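Local structure of mandelate racemase/muconate lactonizing protein (Thermobispora bispora, 3VC5) at residues H115-S120 against T436-W441; E264-G269 against A274-E279; N287-T292 against R302-V307. The protein probably catalyses the magnesium-dependent dehydration of D-glucarate to 5-dehydro-4-deoxy-D-glucarate. All coordinates share one frame; numbering follows the deposited sequence.

Contact 1: residues H115-S120 against T436-W441; sequences HGLTGS and TRRGFW
Arg438 lays the end of its guanidinium group beside the loop backbone at His115 and Gly116. Its NH2 is the atom that meets the loop. His115 O lies at the edge of the guanidinium, near its plane, 3.6 Å from Arg438 NH2. That is beyond hydrogen-bonding distance; any attraction to the carbonyl is probably weak and electrostatic. Gly116 O approaches the same nitrogen obliquely, and Leu117 CD2 comes within 4.4 Å of Arg438 NH2. The arginine starts with CG on the far side from its backbone N (chi1 -164°). It then bends at chi2 and chi3, which turns the guanidinium onto the loop. Gly116 to Gly119 form a type I beta turn, closed by a 3.1 Å bond from Gly119 N to Gly116 O. His115 ND1 accepts the backbone N-H of Leu117 in a nearly straight bond. The donor Leu117 N lies 29° out of the His115 ring plane. The loop belongs to the N-terminal domain of the enolase superfamily fold, and 436-441 is the C-terminal tail. Leu117 lies near the active site: its side chain is about 5 Å from that of Lys211, a predicted proton acceptor, and about 4 Å from a phosphate probably taken up from the crystallisation liquor. Gly439 and Phe440 share backbone hydrogen bonds with Ala242 and Ala243. Asp113 OD1 accepts the backbone N-H groups of both His115 and Gly116.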
ATOM      1  N   HIS A 115     -28.768   2.157  -7.987  1.00 43.38           N
ATOM      2  CA  HIS A 115     -29.106   2.794  -6.701  1.00 41.92           C
ATOM      3  C   HIS A 115     -28.134   3.910  -6.407  1.00 37.43           C
ATOM      4  O   HIS A 115     -28.492   4.917  -5.804  1.00 43.06           O
ATOM      5  CB  HIS A 115     -29.103   1.758  -5.541  1.00 42.22           C
ATOM      6  CG  HIS A 115     -27.922   0.822  -5.558  1.00 36.73           C
ATOM      7  ND1 HIS A 115     -26.777   1.041  -4.814  1.00 39.64           N
ATOM      8  CD2 HIS A 115     -27.728  -0.353  -6.211  1.00 39.33           C
ATOM      9  CE1 HIS A 115     -25.917   0.062  -5.039  1.00 41.85           C
ATOM     10  NE2 HIS A 115     -26.469  -0.795  -5.888  1.00 33.06           N
ATOM     11  N   GLY A 116     -26.878   3.684  -6.771  1.00 33.72           N
ATOM     12  CA  GLY A 116     -25.837   4.719  -6.579  1.00 35.18           C
ATOM     13  C   GLY A 116     -25.285   4.832  -5.172  1.00 37.49           C
ATOM     14  O   GLY A 116     -24.544   5.831  -4.845  1.00 36.44           O
ATOM     15  N   LEU A 117     -25.572   3.821  -4.326  1.00 28.18           N
ATOM     16  CA  LEU A 117     -25.191   4.002  -2.927  1.00 26.63           C
ATOM     17  C   LEU A 117     -23.716   3.717  -2.640  1.00 24.91           C
ATOM     18  O   LEU A 117     -23.258   3.875  -1.491  1.00 27.47           O
ATOM     19  CB  LEU A 117     -26.108   3.224  -1.974  1.00 27.87           C
ATOM     20  CG  LEU A 117     -27.581   3.629  -2.060  1.00 26.76           C
ATOM     21  CD1 LEU A 117     -28.376   2.946  -0.980  1.00 37.53           C
ATOM     22  CD2 LEU A 117     -27.772   5.146  -1.946  1.00 34.94           C
ATOM     23  N   THR A 118     -22.967   3.275  -3.657  1.00 24.33           N
ATOM     24  CA  THR A 118     -21.518   3.239  -3.525  1.00 22.60           C
ATOM     25  C   THR A 118     -20.824   4.170  -4.549  1.00 23.72           C
ATOM     26  O   THR A 118     -19.717   3.875  -5.036  1.00 23.92           O
ATOM     27  CB  THR A 118     -20.924   1.809  -3.625  1.00 23.49           C
ATOM     28  OG1 THR A 118     -21.239   1.227  -4.900  1.00 27.46           O
ATOM     29  CG2 THR A 118     -21.474   0.903  -2.500  1.00 28.29           C
ATOM     30  N   GLY A 119     -21.477   5.283  -4.862  1.00 22.69           N
ATOM     31  CA  GLY A 119     -20.873   6.301  -5.722  1.00 23.90           C
ATOM     32  C   GLY A 119     -20.881   5.940  -7.195  1.00 22.20           C
ATOM     33  O   GLY A 119     -21.508   4.954  -7.620  1.00 25.84           O
ATOM     34  N   SER A 120     -20.178   6.750  -7.980  1.00 25.71           N
ATOM     35  CA  SER A 120     -20.177   6.596  -9.426  0.50 22.50           C
ATOM     36  C   SER A 120     -19.446   5.353  -9.893  1.00 22.82           C
ATOM     37  O   SER A 120     -18.629   4.775  -9.172  1.00 26.54           O
ATOM     38  CB  SER A 120     -19.535   7.809 -10.108  0.50 26.79           C
ATOM     39  OG  SER A 120     -19.934   9.002  -9.485  0.50 33.31           O
ATOM     40  N   THR A 436     -35.244   8.529  -5.789  1.00 31.83           N
ATOM     41  CA  THR A 436     -34.100   8.495  -4.884  1.00 32.39           C
ATOM     42  C   THR A 436     -33.854   9.880  -4.304  1.00 33.69           C
ATOM     43  O   THR A 436     -33.802  10.881  -5.043  1.00 36.71           O
ATOM     44  CB  THR A 436     -32.850   7.944  -5.598  1.00 32.14           C
ATOM     45  OG1 THR A 436     -33.096   6.576  -5.962  1.00 31.03           O
ATOM     46  CG2 THR A 436     -31.591   8.040  -4.697  1.00 30.86           C
ATOM     47  N   ARG A 437     -33.714   9.954  -2.986  1.00 33.26           N
ATOM     48  CA  ARG A 437     -33.487  11.245  -2.326  1.00 31.71           C
ATOM     49  C   ARG A 437     -32.028  11.651  -2.468  1.00 31.30           C
ATOM     50  O   ARG A 437     -31.147  10.961  -1.992  1.00 34.45           O
ATOM     51  CB  ARG A 437     -33.840  11.150  -0.841  1.00 35.31           C
ATOM     52  CG  ARG A 437     -35.158  10.470  -0.540  1.00 36.89           C
ATOM     53  CD  ARG A 437     -36.263  11.049  -1.342  1.00 40.17           C
ATOM     54  NE  ARG A 437     -37.561  10.768  -0.737  1.00 46.91           N
ATOM     55  CZ  ARG A 437     -38.723  10.982  -1.340  1.00 50.94           C
ATOM     56  NH1 ARG A 437     -38.745  11.489  -2.571  1.00 55.79           N
ATOM     57  NH2 ARG A 437     -39.858  10.687  -0.713  1.00 55.26           N
ATOM     58  N   ARG A 438     -31.775  12.777  -3.125  1.00 30.26           N
ATOM     59  CA  ARG A 438     -30.417  13.248  -3.352  1.00 31.96           C
ATOM     60  C   ARG A 438     -30.494  14.777  -3.237  1.00 32.43           C
ATOM     61  O   ARG A 438     -31.065  15.451  -4.105  1.00 32.13           O
ATOM     62  CB  ARG A 438     -29.976  12.803  -4.751  1.00 39.92           C
ATOM     63  CG  ARG A 438     -28.493  12.868  -5.049  1.00 47.99           C
ATOM     64  CD  ARG A 438     -27.662  11.921  -4.190  1.00 52.01           C
ATOM     65  NE  ARG A 438     -28.031  10.501  -4.279  1.00 52.82           N
ATOM     66  CZ  ARG A 438     -27.421   9.602  -5.050  1.00 55.37           C
ATOM     67  NH1 ARG A 438     -26.418   9.979  -5.829  1.00 63.56           N
ATOM     68  NH2 ARG A 438     -27.817   8.326  -5.050  1.00 47.39           N
ATOM     69  N   GLY A 439     -29.967  15.336  -2.154  1.00 30.88           N
ATOM     70  CA  GLY A 439     -30.088  16.777  -1.945  1.00 32.52           C
ATOM     71  C   GLY A 439     -31.553  17.191  -1.839  1.00 31.04           C
ATOM     72  O   GLY A 439     -31.959  18.248  -2.354  1.00 36.03           O
ATOM     73  N   PHE A 440     -32.345  16.352  -1.173  1.00 32.36           N
ATOM     74  CA  PHE A 440     -33.804  16.460  -1.152  1.00 34.39           C
ATOM     75  C   PHE A 440     -34.330  17.275   0.039  1.00 36.03           C
ATOM     76  O   PHE A 440     -35.177  18.133  -0.141  1.00 40.84           O
ATOM     77  CB  PHE A 440     -34.431  15.045  -1.161  1.00 35.12           C
ATOM     78  CG  PHE A 440     -35.945  15.027  -1.134  1.00 35.36           C
ATOM     79  CD1 PHE A 440     -36.677  15.258  -2.292  1.00 37.86           C
ATOM     80  CD2 PHE A 440     -36.631  14.740   0.046  1.00 38.08           C
ATOM     81  CE1 PHE A 440     -38.080  15.245  -2.275  1.00 43.20           C
ATOM     82  CE2 PHE A 440     -38.034  14.711   0.081  1.00 41.15           C
ATOM     83  CZ  PHE A 440     -38.761  14.967  -1.085  1.00 47.47           C
ATOM     84  N   TRP A 441     -33.844  16.987   1.249  1.00 33.12           N
ATOM     85  CA  TRP A 441     -34.219  17.764   2.442  1.00 32.95           C
ATOM     86  C   TRP A 441     -33.180  18.799   2.775  1.00 34.60           C
ATOM     87  O   TRP A 441     -31.977  18.577   2.592  1.00 30.72           O
ATOM     88  CB  TRP A 441     -34.373  16.888   3.686  1.00 35.00           C
ATOM     89  CG  TRP A 441     -35.592  16.022   3.699  1.00 35.72           C
ATOM     90  CD1 TRP A 441     -36.908  16.385   3.965  1.00 40.66           C
ATOM     91  CD2 TRP A 441     -35.604  14.632   3.440  1.00 37.14           C
ATOM     92  NE1 TRP A 441     -37.722  15.272   3.882  1.00 40.33           N
ATOM     93  CE2 TRP A 441     -36.938  14.186   3.560  1.00 40.37           C
ATOM     94  CE3 TRP A 441     -34.601  13.707   3.117  1.00 32.17           C
ATOM     95  CZ2 TRP A 441     -37.289  12.850   3.376  1.00 37.11           C
ATOM     96  CZ3 TRP A 441     -34.948  12.397   2.930  1.00 37.46           C
ATOM     97  CH2 TRP A 441     -36.285  11.973   3.055  1.00 42.43           C
ATOM     98  OXT TRP A 441     -33.547  19.865   3.290  1.00 38.74           O
TER

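Contact 2: residues E264-G269 against A274-E279; sequences EDPTPG and ARVAAE
Thr267 OG1 is hydrogen-bonded to the backbone O of Trp244, while the other branch of the same side chain meets Val276. Thr267 CG2 lies 3.8 Å from Val276 CG2. The threonine torsion separates the two roles: OG1 points away from the backbone N (chi1 -161°), and CG2 sits between the N and the carbonyl carbon. Val276 also uses its second methyl. Its CG1 lies 4.2 Å from Pro266 CG, so each branch of the valine takes one neighbour. In each pair the two side chains run alongside one another, pointing opposite ways. The loop 264-269 follows strand 262-264 and leads into helix 270-277, with Gly269 at the N-cap position. Val276 lies on that helix and faces back to the loop. Ser249 of helix 246-255 touches Pro266, Thr267 and Val276. This is a strand-loop-helix unit of the C-terminal barrel domain. Glu264, at the strand end, binds magnesium in a structure of this protein, though no metal is bound to this chain here. Val276 meets the loop through carbon atoms alone, so the contact is one of shape and not of direction, while Thr267 OG1 has its polar partner in Trp244 O.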
ATOM      1  N   GLU A 264     -22.051  10.524   8.079  1.00 23.80           N
ATOM      2  CA  GLU A 264     -21.646   9.808   6.872  1.00 21.52           C
ATOM      3  C   GLU A 264     -22.482  10.262   5.678  1.00 22.73           C
ATOM      4  O   GLU A 264     -23.710  10.170   5.708  1.00 25.25           O
ATOM      5  CB  GLU A 264     -21.886   8.318   7.127  1.00 23.64           C
ATOM      6  CG  GLU A 264     -21.406   7.408   6.053  1.00 26.22           C
ATOM      7  CD  GLU A 264     -21.574   5.957   6.471  1.00 29.39           C
ATOM      8  OE1 GLU A 264     -21.341   5.652   7.650  1.00 30.70           O
ATOM      9  OE2 GLU A 264     -21.930   5.132   5.626  1.00 31.30           O
ATOM     10  N   ASP A 265     -21.827  10.793   4.638  1.00 23.59           N
ATOM     11  CA  ASP A 265     -22.545  11.193   3.412  1.00 23.13           C
ATOM     12  C   ASP A 265     -23.824  11.992   3.626  1.00 22.56           C
ATOM     13  O   ASP A 265     -24.894  11.615   3.150  1.00 23.95           O
ATOM     14  CB  ASP A 265     -22.849   9.955   2.571  1.00 21.93           C
ATOM     15  CG  ASP A 265     -21.586   9.414   1.927  1.00 23.23           C
ATOM     16  OD1 ASP A 265     -20.808  10.262   1.380  1.00 22.13           O
ATOM     17  OD2 ASP A 265     -21.346   8.188   2.007  1.00 22.68           O
ATOM     18  N   PRO A 266     -23.718  13.128   4.337  1.00 21.40           N
ATOM     19  CA  PRO A 266     -24.954  13.921   4.454  1.00 23.12           C
ATOM     20  C   PRO A 266     -25.445  14.506   3.104  1.00 24.13           C
ATOM     21  O   PRO A 266     -26.649  14.660   2.901  1.00 24.84           O
ATOM     22  CB  PRO A 266     -24.548  15.044   5.421  1.00 26.56           C
ATOM     23  CG  PRO A 266     -23.061  15.107   5.332  1.00 27.58           C
ATOM     24  CD  PRO A 266     -22.605  13.700   5.114  1.00 24.07           C
ATOM     25  N   THR A 267     -24.532  14.813   2.188  1.00 23.94           N
ATOM     26  CA  THR A 267     -24.889  15.614   1.028  1.00 22.82           C
ATOM     27  C   THR A 267     -24.086  15.115  -0.184  1.00 22.57           C
ATOM     28  O   THR A 267     -23.000  14.540  -0.011  1.00 25.25           O
ATOM     29  CB  THR A 267     -24.577  17.116   1.334  1.00 25.61           C
ATOM     30  OG1 THR A 267     -25.290  17.996   0.442  1.00 27.12           O
ATOM     31  CG2 THR A 267     -23.070  17.398   1.246  1.00 27.31           C
ATOM     32  N   PRO A 268     -24.589  15.345  -1.408  1.00 25.54           N
ATOM     33  CA  PRO A 268     -23.881  14.757  -2.543  1.00 24.35           C
ATOM     34  C   PRO A 268     -22.678  15.542  -3.011  1.00 22.99           C
ATOM     35  O   PRO A 268     -22.691  16.787  -3.004  1.00 27.58           O
ATOM     36  CB  PRO A 268     -24.923  14.751  -3.677  1.00 26.78           C
ATOM     37  CG  PRO A 268     -26.021  15.619  -3.219  1.00 27.89           C
ATOM     38  CD  PRO A 268     -25.939  15.826  -1.760  1.00 27.04           C
ATOM     39  N   GLY A 269     -21.649  14.822  -3.448  1.00 23.31           N
ATOM     40  CA  GLY A 269     -20.499  15.450  -4.123  1.00 23.81           C
ATOM     41  C   GLY A 269     -19.352  15.858  -3.225  1.00 25.36           C
ATOM     42  O   GLY A 269     -19.548  16.233  -2.063  1.00 23.32           O
ATOM     43  N   ALA A 274     -17.329  18.944   1.245  1.00 26.14           N
ATOM     44  CA  ALA A 274     -16.248  19.788   1.786  1.00 25.75           C
ATOM     45  C   ALA A 274     -16.832  21.029   2.483  1.00 24.40           C
ATOM     46  O   ALA A 274     -16.348  21.440   3.524  1.00 27.07           O
ATOM     47  CB  ALA A 274     -15.290  20.192   0.700  1.00 25.37           C
ATOM     48  N   ARG A 275     -17.860  21.610   1.904  1.00 25.31           N
ATOM     49  CA  ARG A 275     -18.513  22.767   2.495  1.00 26.39           C
ATOM     50  C   ARG A 275     -19.190  22.438   3.787  1.00 27.94           C
ATOM     51  O   ARG A 275     -19.117  23.201   4.705  1.00 29.53           O
ATOM     52  CB  ARG A 275     -19.505  23.379   1.551  1.00 27.62           C
ATOM     53  CG  ARG A 275     -18.868  23.877   0.320  1.00 31.66           C
ATOM     54  CD  ARG A 275     -19.666  24.897  -0.332  1.00 37.70           C
ATOM     55  NE  ARG A 275     -20.803  24.448  -1.076  1.00 50.03           N
ATOM     56  CZ  ARG A 275     -22.013  24.977  -0.951  1.00 55.30           C
ATOM     57  NH1 ARG A 275     -23.002  24.557  -1.673  1.00 56.84           N
ATOM     58  NH2 ARG A 275     -22.249  25.933  -0.091  1.00 59.15           N
ATOM     59  N   VAL A 276     -19.845  21.290   3.852  1.00 26.35           N
ATOM     60  CA  VAL A 276     -20.439  20.841   5.123  1.00 26.86           C
ATOM     61  C   VAL A 276     -19.355  20.573   6.169  1.00 27.92           C
ATOM     62  O   VAL A 276     -19.468  21.003   7.336  1.00 29.81           O
ATOM     63  CB  VAL A 276     -21.335  19.587   4.909  1.00 25.11           C
ATOM     64  CG1 VAL A 276     -21.808  18.982   6.253  1.00 28.05           C
ATOM     65  CG2 VAL A 276     -22.529  19.935   4.009  1.00 25.26           C
ATOM     66  N   ALA A 277     -18.291  19.878   5.763  1.00 26.49           N
ATOM     67  CA  ALA A 277     -17.283  19.443   6.726  1.00 25.62           C
ATOM     68  C   ALA A 277     -16.653  20.620   7.463  1.00 26.58           C
ATOM     69  O   ALA A 277     -16.300  20.526   8.642  1.00 29.21           O
ATOM     70  CB  ALA A 277     -16.209  18.613   6.047  1.00 25.90           C
ATOM     71  N   ALA A 278     -16.500  21.729   6.751  1.00 28.29           N
ATOM     72  CA  ALA A 278     -15.882  22.930   7.293  1.00 31.55           C
ATOM     73  C   ALA A 278     -16.766  23.607   8.339  1.00 32.08           C
ATOM     74  O   ALA A 278     -16.293  24.466   9.106  1.00 37.45           O
ATOM     75  CB  ALA A 278     -15.562  23.906   6.151  1.00 33.05           C
ATOM     76  N   GLU A 279     -18.045  23.236   8.378  1.00 31.13           N
ATOM     77  CA  GLU A 279     -19.024  23.976   9.224  1.00 30.53           C
ATOM     78  C   GLU A 279     -19.746  23.110  10.277  1.00 30.42           C
ATOM     79  O   GLU A 279     -20.656  23.591  10.981  1.00 36.17           O
ATOM     80  CB  GLU A 279     -20.055  24.673   8.344  1.00 31.65           C
ATOM     81  CG  GLU A 279     -19.446  25.753   7.455  1.00 36.23           C
ATOM     82  CD  GLU A 279     -18.914  26.926   8.256  1.00 50.22           C
ATOM     83  OE1 GLU A 279     -19.171  26.984   9.483  1.00 52.38           O
ATOM     84  OE2 GLU A 279     -18.236  27.794   7.664  1.00 58.14           O
TER

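Contact 3: residues N287-T292 against R302-V307; sequences NMCVVT and RRPIGV
Cys289 and Val290 meet Pro304 and Ile305 in two apolar pairs. Cys289 SG lies 4.2 Å from Pro304 CB. Val290 CG2 lies 4.2 Å from Ile305 CD1, at the end of the isoleucine chain. The two branched side chains cross at a slant. Cys289 SG stands between its backbone N and carbonyl carbon (chi1 71°), and this turns the sulfur to the proline ring. Ile305 CG1 takes the corresponding place on its own residue (chi1 65°), and the extended chi2 carries CD1 out to the valine.

Around these pairs lies a second layer: Met273 of helix 270-277 touches both Pro304 and Ile305, Ala299 of helix 296-302 touches Val290 and Pro304, and Trp315 of helix 312-315 also touches Val290. The backbone is placed by further bonds, for Thr286 OG1 receives the N-H groups of both Met288 and Cys289, and Gly306 and Val307 make backbone hydrogen bonds with Leu284 of strand 284-286.

The contact thus joins the loops that precede and follow helix 296-302. With strands 284-286 and 307-310 they form a beta-alpha-beta unit of the (beta/alpha)7beta-barrel of the enolase superfamily. Asn287, which binds magnesium in a structure of this protein though none is bound to this chain, stands at the start of the first loop, where this fold carries its active site.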
ATOM      1  N   ASN A 287     -18.871   6.677   1.684  1.00 19.09           N
ATOM      2  CA  ASN A 287     -18.639   5.601   0.708  1.00 19.87           C
ATOM      3  C   ASN A 287     -19.341   5.946  -0.605  1.00 19.80           C
ATOM      4  O   ASN A 287     -19.804   5.050  -1.326  1.00 20.82           O
ATOM      5  CB  ASN A 287     -19.122   4.236   1.223  1.00 19.48           C
ATOM      6  CG  ASN A 287     -20.568   4.261   1.743  1.00 22.65           C
ATOM      7  OD1 ASN A 287     -20.780   4.230   2.952  1.00 24.35           O
ATOM      8  ND2 ASN A 287     -21.560   4.273   0.842  1.00 21.99           N
ATOM      9  N   MET A 288     -19.391   7.253  -0.923  1.00 19.91           N
ATOM     10  CA  MET A 288     -20.085   7.737  -2.132  1.00 19.01           C
ATOM     11  C   MET A 288     -19.266   8.681  -2.956  1.00 20.42           C
ATOM     12  O   MET A 288     -19.284   8.539  -4.168  1.00 24.12           O
ATOM     13  CB  MET A 288     -21.447   8.403  -1.822  1.00 21.35           C
ATOM     14  CG  MET A 288     -22.437   7.414  -1.182  1.00 20.88           C
ATOM     15  SD  MET A 288     -24.013   8.202  -0.728  1.00 25.37           S
ATOM     16  CE  MET A 288     -24.752   8.538  -2.331  1.00 26.79           C
ATOM     17  N   CYS A 289     -18.564   9.632  -2.335  1.00 20.18           N
ATOM     18  CA  CYS A 289     -17.824  10.618  -3.141  1.00 20.85           C
ATOM     19  C   CYS A 289     -16.344  10.245  -3.278  1.00 21.10           C
ATOM     20  O   CYS A 289     -15.615  10.877  -4.022  1.00 22.09           O
ATOM     21  CB  CYS A 289     -18.012  12.050  -2.568  1.00 22.62           C
ATOM     22  SG  CYS A 289     -17.179  12.422  -0.988  1.00 24.55           S
ATOM     23  N   VAL A 290     -15.888   9.269  -2.488  1.00 19.53           N
ATOM     24  CA  VAL A 290     -14.539   8.693  -2.647  1.00 19.70           C
ATOM     25  C   VAL A 290     -14.679   7.183  -2.647  1.00 20.17           C
ATOM     26  O   VAL A 290     -14.896   6.583  -1.563  1.00 20.90           O
ATOM     27  CB  VAL A 290     -13.604   9.125  -1.493  1.00 21.08           C
ATOM     28  CG1 VAL A 290     -12.198   8.540  -1.665  1.00 21.05           C
ATOM     29  CG2 VAL A 290     -13.545  10.667  -1.398  1.00 24.90           C
ATOM     30  N   VAL A 291     -14.620   6.577  -3.838  1.00 21.83           N
ATOM     31  CA  VAL A 291     -14.933   5.145  -3.959  1.00 19.69           C
ATOM     32  C   VAL A 291     -13.953   4.421  -4.887  1.00 20.25           C
ATOM     33  O   VAL A 291     -14.142   3.253  -5.204  1.00 22.11           O
ATOM     34  CB  VAL A 291     -16.417   4.885  -4.388  1.00 19.29           C
ATOM     35  CG1 VAL A 291     -17.397   5.407  -3.312  1.00 21.11           C
ATOM     36  CG2 VAL A 291     -16.688   5.561  -5.716  1.00 20.71           C
ATOM     37  N   THR A 292     -12.940   5.146  -5.372  1.00 19.98           N
ATOM     38  CA  THR A 292     -11.944   4.515  -6.239  1.00 20.08           C
ATOM     39  C   THR A 292     -10.681   5.391  -6.142  1.00 20.69           C
ATOM     40  O   THR A 292     -10.773   6.542  -5.726  1.00 20.87           O
ATOM     41  CB  THR A 292     -12.497   4.377  -7.694  1.00 18.66           C
ATOM     42  OG1 THR A 292     -11.626   3.528  -8.434  1.00 20.26           O
ATOM     43  CG2 THR A 292     -12.589   5.719  -8.420  1.00 21.46           C
ATOM     44  N   ARG A 302      -9.692  19.047  -1.253  1.00 26.92           N
ATOM     45  CA  ARG A 302     -10.898  19.730  -0.721  1.00 27.05           C
ATOM     46  C   ARG A 302     -11.279  19.334   0.704  1.00 26.99           C
ATOM     47  O   ARG A 302     -12.001  20.073   1.409  1.00 27.78           O
ATOM     48  CB  ARG A 302     -12.107  19.449  -1.614  1.00 27.69           C
ATOM     49  CG  ARG A 302     -12.039  20.032  -3.018  1.00 29.72           C
ATOM     50  CD  ARG A 302     -11.999  21.573  -3.026  1.00 30.25           C
ATOM     51  NE  ARG A 302     -13.081  22.203  -2.244  1.00 31.03           N
ATOM     52  CZ  ARG A 302     -14.338  22.372  -2.665  1.00 29.29           C
ATOM     53  NH1 ARG A 302     -14.719  21.946  -3.875  1.00 31.01           N
ATOM     54  NH2 ARG A 302     -15.235  22.987  -1.870  1.00 33.78           N
ATOM     55  N   ARG A 303     -10.828  18.161   1.119  1.00 26.96           N
ATOM     56  CA  ARG A 303     -11.164  17.612   2.440  1.00 25.83           C
ATOM     57  C   ARG A 303     -12.680  17.474   2.666  1.00 24.91           C
ATOM     58  O   ARG A 303     -13.243  18.038   3.605  1.00 26.70           O
ATOM     59  CB  ARG A 303     -10.477  18.409   3.557  1.00 28.45           C
ATOM     60  CG  ARG A 303      -8.941  18.349   3.488  1.00 34.04           C
ATOM     61  CD  ARG A 303      -8.416  17.032   4.095  1.00 53.07           C
ATOM     62  NE  ARG A 303      -7.003  16.732   3.810  1.00 53.55           N
ATOM     63  CZ  ARG A 303      -6.330  15.754   4.421  1.00 53.66           C
ATOM     64  NH1 ARG A 303      -6.947  15.022   5.349  1.00 45.62           N
ATOM     65  NH2 ARG A 303      -5.050  15.504   4.124  1.00 40.77           N
ATOM     66  N   PRO A 304     -13.347  16.687   1.810  1.00 23.87           N
ATOM     67  CA  PRO A 304     -14.764  16.380   2.038  1.00 25.19           C
ATOM     68  C   PRO A 304     -14.943  15.435   3.235  1.00 23.30           C
ATOM     69  O   PRO A 304     -16.046  15.316   3.766  1.00 25.20           O
ATOM     70  CB  PRO A 304     -15.163  15.644   0.758  1.00 21.56           C
ATOM     71  CG  PRO A 304     -13.880  14.984   0.287  1.00 21.97           C
ATOM     72  CD  PRO A 304     -12.794  15.981   0.631  1.00 23.07           C
ATOM     73  N   ILE A 305     -13.883  14.740   3.628  1.00 23.84           N
ATOM     74  CA  ILE A 305     -14.028  13.704   4.665  1.00 24.21           C
ATOM     75  C   ILE A 305     -12.866  13.683   5.633  1.00 25.86           C
ATOM     76  O   ILE A 305     -11.741  14.057   5.296  1.00 28.48           O
ATOM     77  CB  ILE A 305     -14.177  12.297   4.083  1.00 25.46           C
ATOM     78  CG1 ILE A 305     -12.883  11.910   3.350  1.00 23.84           C
ATOM     79  CG2 ILE A 305     -15.460  12.201   3.218  1.00 26.08           C
ATOM     80  CD1 ILE A 305     -12.864  10.501   2.743  1.00 24.31           C
ATOM     81  N   GLY A 306     -13.165  13.211   6.843  1.00 26.21           N
ATOM     82  CA  GLY A 306     -12.165  12.850   7.798  1.00 28.37           C
ATOM     83  C   GLY A 306     -12.067  11.334   7.913  1.00 26.50           C
ATOM     84  O   GLY A 306     -11.090  10.830   8.484  1.00 29.06           O
ATOM     85  N   VAL A 307     -13.074  10.607   7.400  1.00 24.64           N
ATOM     86  CA  VAL A 307     -13.142   9.142   7.513  1.00 25.29           C
ATOM     87  C   VAL A 307     -13.558   8.536   6.167  1.00 22.22           C
ATOM     88  O   VAL A 307     -14.587   8.928   5.601  1.00 23.74           O
ATOM     89  CB  VAL A 307     -14.164   8.701   8.582  1.00 25.31           C
ATOM     90  CG1 VAL A 307     -14.182   7.179   8.697  1.00 26.91           C
ATOM     91  CG2 VAL A 307     -13.844   9.341   9.940  1.00 27.68           C
TER

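How the contacts relate
Contacts 2 and 3 follow one another along the chain, and both are nested inside the long loop closed by contact 1. They involve successive strand-helix units of the C-terminal domain, whose strands 262-264, 284-286 and 307-310 are parallel neighbours in one sheet. The centres of contacts 2 and 3 are about 9 Å apart. Glu264 of contact 2 and Asn287 of contact 3 belong to the magnesium site; beside them Asp265 OD2 probably accepts a hydrogen bond from Asn287 N. Contact 1 lies about 13 Å from contact 2 and 14 Å from contact 3, centre to centre. Its Leu117 O lies 2.9 Å from Asn287 ND2 of contact 3, so the N-terminal-domain loop meets the barrel beside the metal site.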